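Local coordinates for 3-polyprenyl-4-hydroxybenzoate decarboxylase and related decarboxylases (Pelotomaculum thermopropionicum, PDB 6H6X), which binds prenylated FMN as a UbiD-family decarboxylase and interconverts 2,5-furandicarboxylic acid and 2-furoic acid, by decarboxylation and carboxylation, at residues S149-Q154 against L161-L166. The protein carries 8 engineered substitutions. Residues are numbered along the deposited sequence; the frame is centred on the assembly and turned at random.
Sequences SIHRLQ and LGILIL. With 4LU (1-deoxy-5-O-phosphono-1-(3,3,4,5-tetramethyl-9,11-dioxo-2,3,8,9,10,11-hexahydro-7H-quinolino[1,8-fg]pteridin-12-ium-7-y l)-D-ribitol), chain I.
H151 and L164 meet where the two arms of an antiparallel beta hairpin, strands 146-157 and 160-163, diverge around prenylated FMN, a worked example of a hairpin that pairs at one end and receives a cofactor at the other. At the paired end Q154 and G162 form a hydrogen-bonded pair, with Q154 N 2.8 Å from G162 O and G162 N bonding back to Q154 O. Beside it L153 and I163 make the non-hydrogen-bonded pair; their side chains lie alongside each other, pointing the same way.

Followed outward, H151 shows how the opening is bridged. Its CB rests 3.7 Å from I163 CG1. CG lies anti to the carbonyl carbon (chi1 -56°), which swings the ring toward the second arm and brings CG within 3.7 Å of L164 O; there ND1 gives its N-H to L164 O at 3.0 Å, close to the ring plane. Flavin O2 lies 3.2 Å from H151 ND1, a close approach, and equally near CE1, which more loosely meets I165 CG2. On the other side of CE1, NE2 shares an in-plane hydrogen bond with S149 OG, so both ring nitrogens are engaged and rotation of the imidazole is restrained.

L164 O also accepts from flavin N3, two donors thus converging on one carbonyl. R152 N and L166 N add two further bonds along the flavin's pyrimidine edge, donating to O4 and O2. The R152 side chain, salt-bridged to E254 and E259, presents one guanidinium face to L164: the methyl CD2 sits over the centre of that plane, 3.5 Å from NH1.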
# COMPACT_ATOMS: atom_id res chain seq x y z
N SER B 149 10.65 -21.87 -22.10
CA SER B 149 10.97 -21.02 -20.95
C SER B 149 11.48 -19.66 -21.42
O SER B 149 11.80 -19.47 -22.61
CB SER B 149 12.04 -21.72 -20.07
OG SER B 149 13.06 -22.32 -20.87
N ILE B 150 11.59 -18.71 -20.49
CA ILE B 150 12.09 -17.38 -20.82
C ILE B 150 13.41 -17.18 -20.09
O ILE B 150 13.47 -17.32 -18.86
CB ILE B 150 11.09 -16.27 -20.43
CG1 ILE B 150 9.84 -16.39 -21.28
CG2 ILE B 150 11.72 -14.87 -20.59
CD1 ILE B 150 8.80 -15.32 -20.98
N HIS B 151 14.43 -16.80 -20.84
CA HIS B 151 15.80 -16.55 -20.32
C HIS B 151 16.26 -15.19 -20.80
O HIS B 151 15.96 -14.78 -21.95
CB HIS B 151 16.77 -17.65 -20.82
CG HIS B 151 16.31 -19.02 -20.45
ND1 HIS B 151 16.73 -19.66 -19.31
CD2 HIS B 151 15.36 -19.81 -21.00
CE1 HIS B 151 16.08 -20.81 -19.19
NE2 HIS B 151 15.24 -20.92 -20.20
N ARG B 152 16.94 -14.45 -19.92
CA ARG B 152 17.62 -13.25 -20.37
C ARG B 152 18.76 -13.64 -21.32
O ARG B 152 19.43 -14.65 -21.11
CB ARG B 152 18.11 -12.43 -19.19
CG ARG B 152 19.32 -12.98 -18.49
CD ARG B 152 19.62 -12.18 -17.23
NE ARG B 152 20.94 -12.52 -16.70
CZ ARG B 152 21.29 -12.59 -15.41
NH1 ARG B 152 20.42 -12.36 -14.41
NH2 ARG B 152 22.54 -12.92 -15.12
N LEU B 153 18.91 -12.86 -22.38
CA LEU B 153 19.93 -13.10 -23.37
C LEU B 153 20.73 -11.80 -23.54
O LEU B 153 20.20 -10.76 -23.90
CB LEU B 153 19.27 -13.50 -24.68
CG LEU B 153 18.43 -14.75 -24.55
CD1 LEU B 153 17.29 -14.75 -25.51
CD2 LEU B 153 19.31 -15.95 -24.78
N GLN B 154 22.01 -11.85 -23.20
CA GLN B 154 22.89 -10.70 -23.37
C GLN B 154 23.37 -10.68 -24.82
O GLN B 154 23.87 -11.68 -25.33
CB GLN B 154 24.11 -10.78 -22.42
CG GLN B 154 24.91 -9.47 -22.36
CD GLN B 154 26.17 -9.55 -21.53
OE1 GLN B 154 26.28 -10.38 -20.62
NE2 GLN B 154 27.12 -8.67 -21.84
N LEU B 161 24.89 -14.62 -28.28
CA LEU B 161 24.16 -14.24 -27.09
C LEU B 161 24.64 -15.02 -25.90
O LEU B 161 24.86 -16.21 -26.02
CB LEU B 161 22.67 -14.57 -27.25
CG LEU B 161 21.94 -13.92 -28.40
CD1 LEU B 161 20.58 -14.58 -28.50
CD2 LEU B 161 21.81 -12.44 -28.19
N GLY B 162 24.74 -14.37 -24.75
CA GLY B 162 24.98 -15.07 -23.46
C GLY B 162 23.65 -15.34 -22.80
O GLY B 162 22.72 -14.54 -22.85
N ILE B 163 23.54 -16.46 -22.13
CA ILE B 163 22.26 -16.90 -21.62
C ILE B 163 22.44 -17.39 -20.19
O ILE B 163 23.32 -18.15 -19.90
CB ILE B 163 21.63 -17.98 -22.54
CG1 ILE B 163 20.24 -18.36 -22.03
CG2 ILE B 163 22.51 -19.21 -22.64
CD1 ILE B 163 19.56 -19.44 -22.85
N LEU B 164 21.60 -16.90 -19.30
CA LEU B 164 21.45 -17.43 -17.96
C LEU B 164 20.47 -18.59 -18.02
O LEU B 164 19.32 -18.39 -18.40
CB LEU B 164 20.96 -16.35 -17.01
CG LEU B 164 20.48 -16.89 -15.65
CD1 LEU B 164 21.64 -17.50 -14.89
CD2 LEU B 164 19.80 -15.81 -14.82
N ILE B 165 20.92 -19.80 -17.70
CA ILE B 165 20.04 -20.95 -17.58
C ILE B 165 20.06 -21.47 -16.13
O ILE B 165 21.04 -22.05 -15.69
CB ILE B 165 20.45 -22.09 -18.57
CG1 ILE B 165 20.75 -21.55 -19.96
CG2 ILE B 165 19.37 -23.17 -18.66
CD1 ILE B 165 21.14 -22.64 -20.94
N LEU B 166 18.96 -21.29 -15.42
CA LEU B 166 18.82 -21.87 -14.07
C LEU B 166 18.63 -23.40 -14.18
O LEU B 166 18.24 -23.89 -15.25
CB LEU B 166 17.64 -21.21 -13.34
CG LEU B 166 17.77 -19.69 -13.16
CD1 LEU B 166 16.47 -19.07 -12.63
CD2 LEU B 166 18.96 -19.33 -12.29
C9 4LU I . 11.03 -15.42 -16.61
C8 4LU I . 10.49 -14.19 -17.08
C7 4LU I . 11.28 -13.08 -17.39
C10 4LU I . 14.36 -17.06 -15.99
C6 4LU I . 12.74 -13.13 -16.97
N3 4LU I . 16.99 -17.68 -16.67
C2 4LU I . 16.14 -18.66 -16.23
C13 4LU I . 13.49 -10.56 -17.47
C5 4LU I . 13.80 -12.02 -17.24
C1 4LU I . 15.47 -13.46 -16.14
O2 4LU I . 16.56 -19.86 -16.13
N1 4LU I . 14.85 -18.35 -15.90
C4 4LU I . 16.61 -16.38 -16.80
O4 4LU I . 17.41 -15.51 -17.23
C4A 4LU I . 15.20 -16.00 -16.43
N5 4LU I . 14.69 -14.67 -16.56
C3 4LU I . 15.20 -12.34 -16.84
C12 4LU I . 14.10 -12.34 -18.74
C5A 4LU I . 13.29 -14.45 -16.65
C7M 4LU I . 10.65 -11.79 -17.89
C8M 4LU I . 9.00 -14.20 -17.29
C9A 4LU I . 12.40 -15.61 -16.33
N10 4LU I . 13.01 -16.76 -15.68
C1' 4LU I . 12.19 -17.86 -15.17
C2' 4LU I . 11.83 -18.99 -16.16
O2' 4LU I . 11.42 -18.53 -17.44
C3' 4LU I . 10.67 -19.77 -15.55
O3' 4LU I . 10.97 -20.10 -14.20
C4' 4LU I . 10.31 -21.01 -16.38
O4' 4LU I . 8.97 -21.52 -16.14
C5' 4LU I . 11.25 -22.19 -16.23
O5' 4LU I . 10.63 -23.14 -17.12
P 4LU I . 10.92 -24.74 -17.07
O2P 4LU I . 10.24 -25.35 -18.31
O3P 4LU I . 12.46 -24.88 -17.19
O1P 4LU I . 10.27 -25.20 -15.76